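Putative outer membrane protein (LpxR) (Salmonella typhimurium, PDB 3FID) removes acyl chains from lipid A as a deacylase of the outer membrane, built as a beta-barrel that binds metal ions. Local coordinates at residues R225-K230 / N249-E254; N174-L179 / D229-L234; V185-D190 / L215-F220. One frame throughout, in Å; residues are numbered along the deposited sequence.

Contact 1: R225-K230 / N249-E254; sequences RREVDK and NKTVDE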
loop_
_atom_site.group_PDB
_atom_site.type_symbol
_atom_site.label_atom_id
_atom_site.label_comp_id
_atom_site.label_asym_id
_atom_site.label_seq_id
_atom_site.Cartn_x
_atom_site.Cartn_y
_atom_site.Cartn_z
ATOM N N ARG A 225 -3.397 6.435 -11.773
ATOM C CA ARG A 225 -4.828 6.187 -11.963
ATOM C C ARG A 225 -5.077 4.714 -12.239
ATOM O O ARG A 225 -4.533 4.160 -13.201
ATOM C CB ARG A 225 -5.353 7.025 -13.147
ATOM C CG ARG A 225 -6.789 6.622 -13.567
ATOM C CD ARG A 225 -7.479 7.804 -14.240
ATOM N NE ARG A 225 -7.624 8.901 -13.298
ATOM C CZ ARG A 225 -8.161 10.076 -13.588
ATOM N NH1 ARG A 225 -8.616 10.308 -14.817
ATOM N NH2 ARG A 225 -8.245 11.018 -12.659
ATOM N N ARG A 226 -5.944 4.068 -11.473
ATOM C CA ARG A 226 -6.270 2.702 -11.880
ATOM C C ARG A 226 -7.707 2.451 -12.256
ATOM O O ARG A 226 -8.627 3.085 -11.726
ATOM C CB ARG A 226 -5.771 1.677 -10.871
ATOM C CG ARG A 226 -6.210 1.941 -9.480
ATOM C CD ARG A 226 -5.333 1.066 -8.566
ATOM N NE ARG A 226 -5.915 0.905 -7.250
ATOM C CZ ARG A 226 -5.455 1.474 -6.130
ATOM N NH1 ARG A 226 -6.050 1.210 -4.964
ATOM N NH2 ARG A 226 -4.406 2.273 -6.153
ATOM N N GLU A 227 -7.874 1.569 -13.236
ATOM C CA GLU A 227 -9.191 1.177 -13.731
ATOM C C GLU A 227 -9.481 -0.176 -13.117
ATOM O O GLU A 227 -8.792 -1.146 -13.397
ATOM C CB GLU A 227 -9.171 1.079 -15.248
ATOM C CG GLU A 227 -10.536 0.995 -15.861
ATOM C CD GLU A 227 -11.346 2.298 -15.704
ATOM O OE1 GLU A 227 -12.559 2.220 -16.013
ATOM O OE2 GLU A 227 -10.781 3.360 -15.267
ATOM N N VAL A 228 -10.490 -0.212 -12.257
ATOM C CA VAL A 228 -10.671 -1.320 -11.327
ATOM C C VAL A 228 -11.749 -2.265 -11.884
ATOM O O VAL A 228 -12.881 -1.836 -12.187
ATOM C CB VAL A 228 -11.063 -0.792 -9.917
ATOM C CG1 VAL A 228 -11.299 -1.965 -8.935
ATOM C CG2 VAL A 228 -9.974 0.148 -9.366
ATOM N N ASP A 229 -11.375 -3.529 -12.034
ATOM C CA ASP A 229 -12.289 -4.577 -12.438
ATOM C C ASP A 229 -12.839 -5.315 -11.213
ATOM O O ASP A 229 -14.046 -5.595 -11.114
ATOM C CB ASP A 229 -11.578 -5.570 -13.373
ATOM C CG ASP A 229 -12.492 -6.727 -13.787
ATOM O OD1 ASP A 229 -12.126 -7.899 -13.528
ATOM O OD2 ASP A 229 -13.592 -6.456 -14.342
ATOM N N LYS A 230 -11.957 -5.650 -10.273
ATOM C CA LYS A 230 -12.363 -6.373 -9.056
ATOM C C LYS A 230 -11.770 -5.755 -7.809
ATOM O O LYS A 230 -10.615 -5.339 -7.799
ATOM C CB LYS A 230 -11.882 -7.837 -9.065
ATOM C CG LYS A 230 -12.425 -8.713 -10.188
ATOM C CD LYS A 230 -12.038 -10.190 -9.894
ATOM C CE LYS A 230 -12.482 -11.137 -10.993
ATOM N NZ LYS A 230 -11.362 -11.546 -11.887
ATOM N N ASN A 249 -16.356 2.202 -7.513
ATOM C CA ASN A 249 -16.018 3.171 -8.550
ATOM C C ASN A 249 -14.933 2.523 -9.380
ATOM O O ASN A 249 -13.980 1.943 -8.833
ATOM C CB ASN A 249 -15.464 4.448 -7.945
ATOM C CG ASN A 249 -16.534 5.335 -7.361
ATOM O OD1 ASN A 249 -17.692 5.320 -7.791
ATOM N ND2 ASN A 249 -16.138 6.164 -6.402
ATOM N N LYS A 250 -15.088 2.604 -10.687
ATOM C CA LYS A 250 -14.172 1.943 -11.590
ATOM C C LYS A 250 -12.860 2.696 -11.800
ATOM O O LYS A 250 -11.890 2.099 -12.231
ATOM C CB LYS A 250 -14.871 1.646 -12.919
ATOM C CG LYS A 250 -16.112 0.760 -12.662
ATOM C CD LYS A 250 -16.189 -0.383 -13.633
ATOM C CE LYS A 250 -17.185 -0.122 -14.755
ATOM N NZ LYS A 250 -18.579 -0.413 -14.340
ATOM N N THR A 251 -12.839 3.993 -11.508
ATOM C CA THR A 251 -11.622 4.795 -11.634
ATOM C C THR A 251 -11.193 5.302 -10.268
ATOM O O THR A 251 -11.960 5.983 -9.558
ATOM C CB THR A 251 -11.811 5.966 -12.634
ATOM O OG1 THR A 251 -12.308 5.432 -13.867
ATOM C CG2 THR A 251 -10.510 6.625 -12.898
ATOM N N VAL A 252 -9.961 4.934 -9.894
ATOM C CA VAL A 252 -9.431 5.226 -8.564
ATOM C C VAL A 252 -7.996 5.781 -8.727
ATOM O O VAL A 252 -7.148 5.173 -9.386
ATOM C CB VAL A 252 -9.458 3.941 -7.641
ATOM C CG1 VAL A 252 -8.693 4.187 -6.329
ATOM C CG2 VAL A 252 -10.889 3.515 -7.320
ATOM N N ASP A 253 -7.742 6.937 -8.131
ATOM C CA ASP A 253 -6.420 7.564 -8.163
ATOM C C ASP A 253 -5.750 7.393 -6.825
ATOM O O ASP A 253 -6.406 7.488 -5.778
ATOM C CB ASP A 253 -6.541 9.064 -8.438
ATOM C CG ASP A 253 -7.071 9.362 -9.819
ATOM O OD1 ASP A 253 -7.005 8.474 -10.686
ATOM O OD2 ASP A 253 -7.555 10.496 -10.023
ATOM N N GLU A 254 -4.440 7.150 -6.859
ATOM C CA GLU A 254 -3.626 7.055 -5.639
ATOM C C GLU A 254 -2.448 8.035 -5.685
ATOM O O GLU A 254 -1.643 8.017 -6.639
ATOM C CB GLU A 254 -3.102 5.632 -5.430
ATOM C CG GLU A 254 -2.230 5.481 -4.133
ATOM C CD GLU A 254 -1.841 4.055 -3.857
ATOM O OE1 GLU A 254 -2.723 3.193 -3.927
ATOM O OE2 GLU A 254 -0.661 3.798 -3.526
#
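Arg226 and Arg225 meet Val252, Glu254 and Asp253 across two neighbouring antiparallel strands of the outer-membrane beta-barrel, near the end where residues 229-250 link them. Arg226 and Val252 form a hydrogen-bonded pair, with Arg226 N to Val252 O at 2.7 Å and Val252 N returning to Arg226 O. The Arg226 side chain starts squeezed between its backbone N and carbonyl carbon (chi1 53°) and then runs out extended, which carries the guanidinium past Val252 CG1, lying over one of its faces, to Glu254. There Arg226 NH2 reaches Glu254 OE1 at 2.9 Å from above the carboxylate, the two planes nearly perpendicular, while Glu254 OE2 is held by Arg256 and Gly200. A long flexible arginine suits this place: its aliphatic part stands away from the strand and carries the charge, which also meets the Tyr178 ring in a cation-pi contact, past Val252 to a buried acid. Beside Arg226, Val228 CG2 packs on Val252 CG2 at 4.0 Å, branched residues filling the same side of the strands.

The other side carries polar pairs. Thr251 OG1 donates to Glu227 OE2 (2.9 Å), and Thr251 CG2 rests on Arg225 CD at 3.5 Å. Arg225 lies side by side with Asp253, guanidinium and carboxylate coplanar, so the two bonds restrain rotation of both groups: NE meets OD1 at 2.7 Å and NH2 meets OD2 at 2.8 Å, each on a syn lone pair.

Contact 2: N174-L179 / D229-L234; sequences NLFQYL and DKNYTL
Asn174 lies lightly against Lys230, CA to CD at 4.4 Å, and turns its amide to the backbone of Tyr141 and Tyr143. Leu175 O then accepts the first bond of this pairing, from Tyr232 N at 2.9 Å, just where segment 229-234 passes from a short strand into a helix. Tyr232 CB sits against the same carbonyl oxygen, while its hydroxyl is bonded to Glu138 O.

Phe176 comes next, in a non-hydrogen-bonded pair with Asn231. The phenyl ring and the asparagine amide run side by side, their planes 59° apart, and ring atom CE1 comes to 3.3 Å from Asn231 OD1. Further out, CZ meets Thr233 CG2 at 3.9 Å. An aromatic residue is well placed here, for its ring also packs on Ile108 and Phe82 in the protein interior. Asn231 occupies the N-cap position, a usual place for asparagine, and Thr233 OG1 donates to Asn231 OD1 at 2.7 Å.

Gln177 then faces two residues at once. Its carbonyl oxygen takes both Asp229 N at 2.8 Å and Lys230 N at 3.0 Å, and its own N gives a longer bond to Lys230 O. With CG anti to the backbone N (chi1 -174°), the side chain lies alongside Asp229, amide and carboxylate only 16° apart, and Gln177 NE2 makes a weak bond to Asp229 OD1 (2.9 Å), the short acid offering an acceptor at the corner. The long polar chains of Gln177 and Lys230 can reach back to the backbone of Gly173, OE1 to its N and NZ to its O. Two residues opposite one, at the corner where strand 215-228 gives way to 230-231, make this a classic beta bulge, here near one end of the barrel wall.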
loop_
_atom_site.group_PDB
_atom_site.type_symbol
_atom_site.label_atom_id
_atom_site.label_comp_id
_atom_site.label_asym_id
_atom_site.label_seq_id
_atom_site.Cartn_x
_atom_site.Cartn_y
_atom_site.Cartn_z
ATOM N N ASN A 174 -8.556 -13.388 -8.377
ATOM C CA ASN A 174 -9.936 -13.474 -7.888
ATOM C C ASN A 174 -10.195 -12.611 -6.657
ATOM O O ASN A 174 -11.294 -12.623 -6.087
ATOM C CB ASN A 174 -10.338 -14.946 -7.641
ATOM C CG ASN A 174 -9.493 -15.637 -6.548
ATOM O OD1 ASN A 174 -8.278 -15.371 -6.404
ATOM N ND2 ASN A 174 -10.124 -16.574 -5.809
ATOM N N LEU A 175 -9.192 -11.819 -6.276
ATOM C CA LEU A 175 -9.341 -10.901 -5.154
ATOM C C LEU A 175 -9.316 -9.448 -5.637
ATOM O O LEU A 175 -10.246 -8.690 -5.333
ATOM C CB LEU A 175 -8.240 -11.135 -4.109
ATOM C CG LEU A 175 -8.027 -12.557 -3.583
ATOM C CD1 LEU A 175 -6.949 -12.545 -2.567
ATOM C CD2 LEU A 175 -9.303 -13.066 -2.949
ATOM N N PHE A 176 -8.260 -9.073 -6.373
ATOM C CA PHE A 176 -8.135 -7.735 -6.988
ATOM C C PHE A 176 -7.703 -7.834 -8.446
ATOM O O PHE A 176 -6.843 -8.656 -8.813
ATOM C CB PHE A 176 -7.085 -6.863 -6.275
ATOM C CG PHE A 176 -7.280 -6.752 -4.786
ATOM C CD1 PHE A 176 -8.108 -5.757 -4.233
ATOM C CD2 PHE A 176 -6.632 -7.638 -3.936
ATOM C CE1 PHE A 176 -8.265 -5.662 -2.848
ATOM C CE2 PHE A 176 -6.765 -7.541 -2.570
ATOM C CZ PHE A 176 -7.581 -6.555 -2.005
ATOM N N GLN A 177 -8.255 -6.945 -9.258
ATOM C CA GLN A 177 -7.938 -6.912 -10.663
ATOM C C GLN A 177 -8.076 -5.475 -11.131
ATOM O O GLN A 177 -9.114 -4.854 -10.946
ATOM C CB GLN A 177 -8.833 -7.871 -11.449
ATOM C CG GLN A 177 -8.446 -7.992 -12.907
ATOM C CD GLN A 177 -8.740 -9.384 -13.432
ATOM O OE1 GLN A 177 -8.081 -10.360 -13.063
ATOM N NE2 GLN A 177 -9.771 -9.488 -14.251
ATOM N N TYR A 178 -6.979 -4.941 -11.656
ATOM C CA TYR A 178 -6.947 -3.581 -12.188
ATOM C C TYR A 178 -5.792 -3.352 -13.152
ATOM O O TYR A 178 -4.848 -4.148 -13.218
ATOM C CB TYR A 178 -6.959 -2.532 -11.068
ATOM C CG TYR A 178 -5.707 -2.457 -10.206
ATOM C CD1 TYR A 178 -5.699 -2.970 -8.907
ATOM C CD2 TYR A 178 -4.529 -1.855 -10.686
ATOM C CE1 TYR A 178 -4.529 -2.856 -8.082
ATOM C CE2 TYR A 178 -3.399 -1.756 -9.902
ATOM C CZ TYR A 178 -3.405 -2.255 -8.595
ATOM O OH TYR A 178 -2.255 -2.151 -7.818
ATOM N N LEU A 179 -5.904 -2.262 -13.909
ATOM C CA LEU A 179 -4.842 -1.795 -14.790
ATOM C C LEU A 179 -4.576 -0.347 -14.387
ATOM O O LEU A 179 -5.508 0.458 -14.334
ATOM C CB LEU A 179 -5.275 -1.856 -16.265
ATOM C CG LEU A 179 -4.202 -1.355 -17.255
ATOM C CD1 LEU A 179 -2.971 -2.270 -17.287
ATOM C CD2 LEU A 179 -4.778 -1.155 -18.692
ATOM N N ASP A 229 -11.375 -3.529 -12.034
ATOM C CA ASP A 229 -12.289 -4.577 -12.438
ATOM C C ASP A 229 -12.839 -5.315 -11.213
ATOM O O ASP A 229 -14.046 -5.595 -11.114
ATOM C CB ASP A 229 -11.578 -5.570 -13.373
ATOM C CG ASP A 229 -12.492 -6.727 -13.787
ATOM O OD1 ASP A 229 -12.126 -7.899 -13.528
ATOM O OD2 ASP A 229 -13.592 -6.456 -14.342
ATOM N N LYS A 230 -11.957 -5.650 -10.273
ATOM C CA LYS A 230 -12.363 -6.373 -9.056
ATOM C C LYS A 230 -11.770 -5.755 -7.809
ATOM O O LYS A 230 -10.615 -5.339 -7.799
ATOM C CB LYS A 230 -11.882 -7.837 -9.065
ATOM C CG LYS A 230 -12.425 -8.713 -10.188
ATOM C CD LYS A 230 -12.038 -10.190 -9.894
ATOM C CE LYS A 230 -12.482 -11.137 -10.993
ATOM N NZ LYS A 230 -11.362 -11.546 -11.887
ATOM N N ASN A 231 -12.547 -5.763 -6.733
ATOM C CA ASN A 231 -12.003 -5.491 -5.401
ATOM C C ASN A 231 -12.912 -6.246 -4.435
ATOM O O ASN A 231 -13.983 -5.750 -4.078
ATOM C CB ASN A 231 -12.016 -3.998 -5.114
ATOM C CG ASN A 231 -11.448 -3.659 -3.757
ATOM O OD1 ASN A 231 -11.404 -4.493 -2.860
ATOM N ND2 ASN A 231 -11.000 -2.425 -3.603
ATOM N N TYR A 232 -12.487 -7.454 -4.053
ATOM C CA TYR A 232 -13.284 -8.327 -3.164
ATOM C C TYR A 232 -13.568 -7.720 -1.777
ATOM O O TYR A 232 -14.606 -8.012 -1.179
ATOM C CB TYR A 232 -12.610 -9.707 -3.048
ATOM C CG TYR A 232 -13.442 -10.711 -2.277
ATOM C CD1 TYR A 232 -13.122 -11.030 -0.956
ATOM C CD2 TYR A 232 -14.587 -11.295 -2.854
ATOM C CE1 TYR A 232 -13.898 -11.944 -0.213
ATOM C CE2 TYR A 232 -15.376 -12.212 -2.127
ATOM C CZ TYR A 232 -15.031 -12.511 -0.805
ATOM O OH TYR A 232 -15.787 -13.407 -0.086
ATOM N N THR A 233 -12.678 -6.859 -1.258
ATOM C CA THR A 233 -12.982 -6.151 -0.001
ATOM C C THR A 233 -14.294 -5.326 -0.096
ATOM O O THR A 233 -14.934 -5.078 0.917
ATOM C CB THR A 233 -11.825 -5.226 0.538
ATOM O OG1 THR A 233 -11.742 -4.023 -0.244
ATOM C CG2 THR A 233 -10.446 -5.956 0.532
ATOM N N LEU A 234 -14.663 -4.927 -1.321
ATOM C CA LEU A 234 -15.854 -4.105 -1.577
ATOM C C LEU A 234 -17.010 -4.909 -2.167
ATOM O O LEU A 234 -18.183 -4.611 -1.896
ATOM C CB LEU A 234 -15.511 -2.946 -2.523
ATOM C CG LEU A 234 -14.532 -1.894 -1.964
ATOM C CD1 LEU A 234 -14.315 -0.762 -2.990
ATOM C CD2 LEU A 234 -14.990 -1.362 -0.572
#

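Contact 3: V185-D190 / L215-F220; sequences VALGND and LIYKVF. With CXE (pentaethylene glycol monodecyl ether), chain K.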
loop_
_atom_site.group_PDB
_atom_site.type_symbol
_atom_site.label_atom_id
_atom_site.label_comp_id
_atom_site.label_asym_id
_atom_site.label_seq_id
_atom_site.Cartn_x
_atom_site.Cartn_y
_atom_site.Cartn_z
ATOM N N VAL A 185 7.849 11.450 -9.673
ATOM C CA VAL A 185 9.100 12.208 -9.802
ATOM C C VAL A 185 9.875 12.039 -8.504
ATOM O O VAL A 185 9.281 11.926 -7.421
ATOM C CB VAL A 185 8.859 13.710 -10.125
ATOM C CG1 VAL A 185 8.409 13.836 -11.585
ATOM C CG2 VAL A 185 7.826 14.347 -9.168
ATOM N N ALA A 186 11.192 11.963 -8.606
ATOM C CA ALA A 186 12.022 11.754 -7.429
ATOM C C ALA A 186 13.338 12.489 -7.558
ATOM O O ALA A 186 13.856 12.689 -8.666
ATOM C CB ALA A 186 12.280 10.259 -7.196
ATOM N N LEU A 187 13.864 12.892 -6.417
ATOM C CA LEU A 187 15.243 13.325 -6.331
ATOM C C LEU A 187 15.920 12.611 -5.178
ATOM O O LEU A 187 15.280 12.315 -4.155
ATOM C CB LEU A 187 15.303 14.838 -6.160
ATOM C CG LEU A 187 15.009 15.510 -4.844
ATOM C CD1 LEU A 187 16.327 15.633 -4.044
ATOM C CD2 LEU A 187 14.437 16.903 -5.156
ATOM N N GLY A 188 17.222 12.381 -5.305
ATOM C CA GLY A 188 17.939 11.549 -4.324
ATOM C C GLY A 188 19.385 11.356 -4.741
ATOM O O GLY A 188 19.777 11.783 -5.825
ATOM N N ASN A 189 20.174 10.703 -3.895
ATOM C CA ASN A 189 21.589 10.448 -4.232
ATOM C C ASN A 189 21.861 9.092 -4.855
ATOM O O ASN A 189 23.017 8.720 -5.064
ATOM C CB ASN A 189 22.507 10.744 -3.032
ATOM C CG ASN A 189 22.330 9.772 -1.902
ATOM O OD1 ASN A 189 21.342 9.036 -1.844
ATOM N ND2 ASN A 189 23.298 9.749 -0.987
ATOM N N ASP A 190 20.807 8.344 -5.200
ATOM C CA ASP A 190 21.019 7.071 -5.851
ATOM C C ASP A 190 20.074 6.838 -7.019
ATOM O O ASP A 190 18.856 6.809 -6.841
ATOM C CB ASP A 190 20.949 5.890 -4.855
ATOM C CG ASP A 190 21.341 4.574 -5.506
ATOM O OD1 ASP A 190 20.522 3.621 -5.548
ATOM O OD2 ASP A 190 22.478 4.493 -6.030
ATOM N N LEU A 215 25.377 7.223 3.261
ATOM C CA LEU A 215 24.181 8.065 3.204
ATOM C C LEU A 215 23.300 7.688 2.011
ATOM O O LEU A 215 23.755 7.576 0.872
ATOM C CB LEU A 215 24.540 9.562 3.125
ATOM C CG LEU A 215 23.391 10.589 3.101
ATOM C CD1 LEU A 215 22.677 10.767 4.460
ATOM C CD2 LEU A 215 23.852 11.927 2.546
ATOM N N ILE A 216 22.019 7.525 2.307
ATOM C CA ILE A 216 21.022 7.332 1.289
ATOM C C ILE A 216 19.883 8.291 1.585
ATOM O O ILE A 216 19.497 8.506 2.761
ATOM C CB ILE A 216 20.565 5.855 1.231
ATOM C CG1 ILE A 216 19.768 5.587 -0.059
ATOM C CG2 ILE A 216 19.763 5.467 2.507
ATOM C CD1 ILE A 216 19.576 4.120 -0.342
ATOM N N TYR A 217 19.402 8.942 0.537
ATOM C CA TYR A 217 18.199 9.773 0.669
ATOM C C TYR A 217 17.387 9.874 -0.617
ATOM O O TYR A 217 17.917 9.736 -1.722
ATOM C CB TYR A 217 18.508 11.168 1.227
ATOM C CG TYR A 217 19.257 12.056 0.278
ATOM C CD1 TYR A 217 20.670 12.131 0.327
ATOM C CD2 TYR A 217 18.569 12.828 -0.667
ATOM C CE1 TYR A 217 21.367 12.939 -0.557
ATOM C CE2 TYR A 217 19.256 13.646 -1.548
ATOM C CZ TYR A 217 20.641 13.694 -1.499
ATOM O OH TYR A 217 21.284 14.514 -2.393
ATOM N N LYS A 218 16.086 10.113 -0.461
ATOM C CA LYS A 218 15.177 10.143 -1.602
ATOM C C LYS A 218 13.943 10.920 -1.183
ATOM O O LYS A 218 13.490 10.767 -0.048
ATOM C CB LYS A 218 14.800 8.706 -2.007
ATOM C CG LYS A 218 13.735 8.611 -3.130
ATOM C CD LYS A 218 13.452 7.166 -3.554
ATOM C CE LYS A 218 12.275 7.138 -4.569
ATOM N NZ LYS A 218 11.974 5.708 -4.933
ATOM N N VAL A 219 13.441 11.799 -2.067
ATOM C CA VAL A 219 12.181 12.486 -1.844
ATOM C C VAL A 219 11.373 12.314 -3.112
ATOM O O VAL A 219 11.930 12.379 -4.199
ATOM C CB VAL A 219 12.363 13.991 -1.548
ATOM C CG1 VAL A 219 11.036 14.613 -1.226
ATOM C CG2 VAL A 219 13.355 14.218 -0.351
ATOM N N PHE A 220 10.073 12.050 -3.000
ATOM C CA PHE A 220 9.310 11.691 -4.188
ATOM C C PHE A 220 7.862 12.109 -4.069
ATOM O O PHE A 220 7.342 12.313 -2.958
ATOM C CB PHE A 220 9.367 10.163 -4.482
ATOM C CG PHE A 220 8.667 9.352 -3.439
ATOM C CD1 PHE A 220 9.340 8.963 -2.278
ATOM C CD2 PHE A 220 7.315 9.048 -3.573
ATOM C CE1 PHE A 220 8.672 8.252 -1.262
ATOM C CE2 PHE A 220 6.642 8.341 -2.570
ATOM C CZ PHE A 220 7.329 7.955 -1.404
HETATM C C1 CXE K . 10.859 15.851 -6.346
HETATM C C2 CXE K . 9.781 15.257 -5.462
HETATM C C3 CXE K . 8.856 16.326 -4.878
HETATM C C4 CXE K . 9.385 16.879 -3.554
HETATM C C5 CXE K . 8.446 17.861 -2.865
HETATM C C6 CXE K . 8.481 17.636 -1.352
HETATM C C7 CXE K . 8.312 18.904 -0.511
HETATM C C8 CXE K . 8.285 18.542 0.972
HETATM C C9 CXE K . 7.931 19.714 1.876
HETATM C C10 CXE K . 8.009 19.297 3.343
HETATM O O11 CXE K . 7.907 20.436 4.199
HETATM C C12 CXE K . 7.726 20.067 5.569
HETATM C C13 CXE K . 7.125 21.226 6.365
HETATM O O14 CXE K . 6.880 20.826 7.721
HETATM C C15 CXE K . 5.675 21.365 8.268
HETATM C C16 CXE K . 4.471 20.552 7.787
HETATM O O17 CXE K . 3.292 20.902 8.517
HETATM C C18 CXE K . 2.285 21.486 7.689
HETATM C C19 CXE K . 1.244 22.184 8.554
HETATM O O20 CXE K . 1.631 22.076 9.923
HETATM O O HOH W 1 18.204 7.992 -4.074
#
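Asn189 lies over the ring of Tyr217 where two antiparallel strands of the outer-membrane beta-barrel, 176-188 and 215-228, reach one end of their pairing. The amide and ring planes are 26° apart and stacked, with Asn189 CB 3.5 Å from Tyr217 CE1. Both side chains leave their backbones in the cramped position between N and carbonyl carbon (chi1 69° for Asn189, 70° for Tyr217), and this brings the amide over the ring as well as within range of the opposite backbone. Asparagine suits the strand end because its amide can stand in for a peptide group: OD1 accepts Tyr217 N at 3.1 Å, the donor lying above the carbonyl plane, and ND2 gives a bond to Leu215 O at 2.9 Å. Gly188, just before it, has no side chain and lets the strands come close, its CA passing 3.7 Å from Tyr217 CE2.

Leu187 and Val219 form the hydrogen-bonded pair, joined through both backbone bonds. Leu187 CD1 approaches the edge of the Tyr217 ring, and its CD2 touches C1 of the bound detergent. Branched apolar residues fit this outward surface, which receives an alkyl chain much as it presumably does lipid. On the other face, Ala186 is small enough for its CB to pack on Phe220 CB at 4.0 Å, and the extended Lys218 carries its amine to Asn197 and Phe193. The detergent's decyl chain comes nearest at Val219, whose CG1 lies 3.6 Å from C4.

From the N-terminal side, strand 176-188 takes part first, its start in contact 2 and its end in contact 3. Contact 3 closes the excursion through residues 191-214, which includes a short helix, by returning the chain as strand 215-228. That strand runs back to the opposite end of the barrel wall, where contact 2 closes a longer loop that encloses the whole of contact 3; their centres are about 32 Å apart. Contact 1 begins where contact 2 ends, the two sharing Asp229 and Lys230, and strand 251-263 then closes the loop of contact 1. Strand 215-228 thus joins strands 176-188 and 251-263 as the middle of three neighbours.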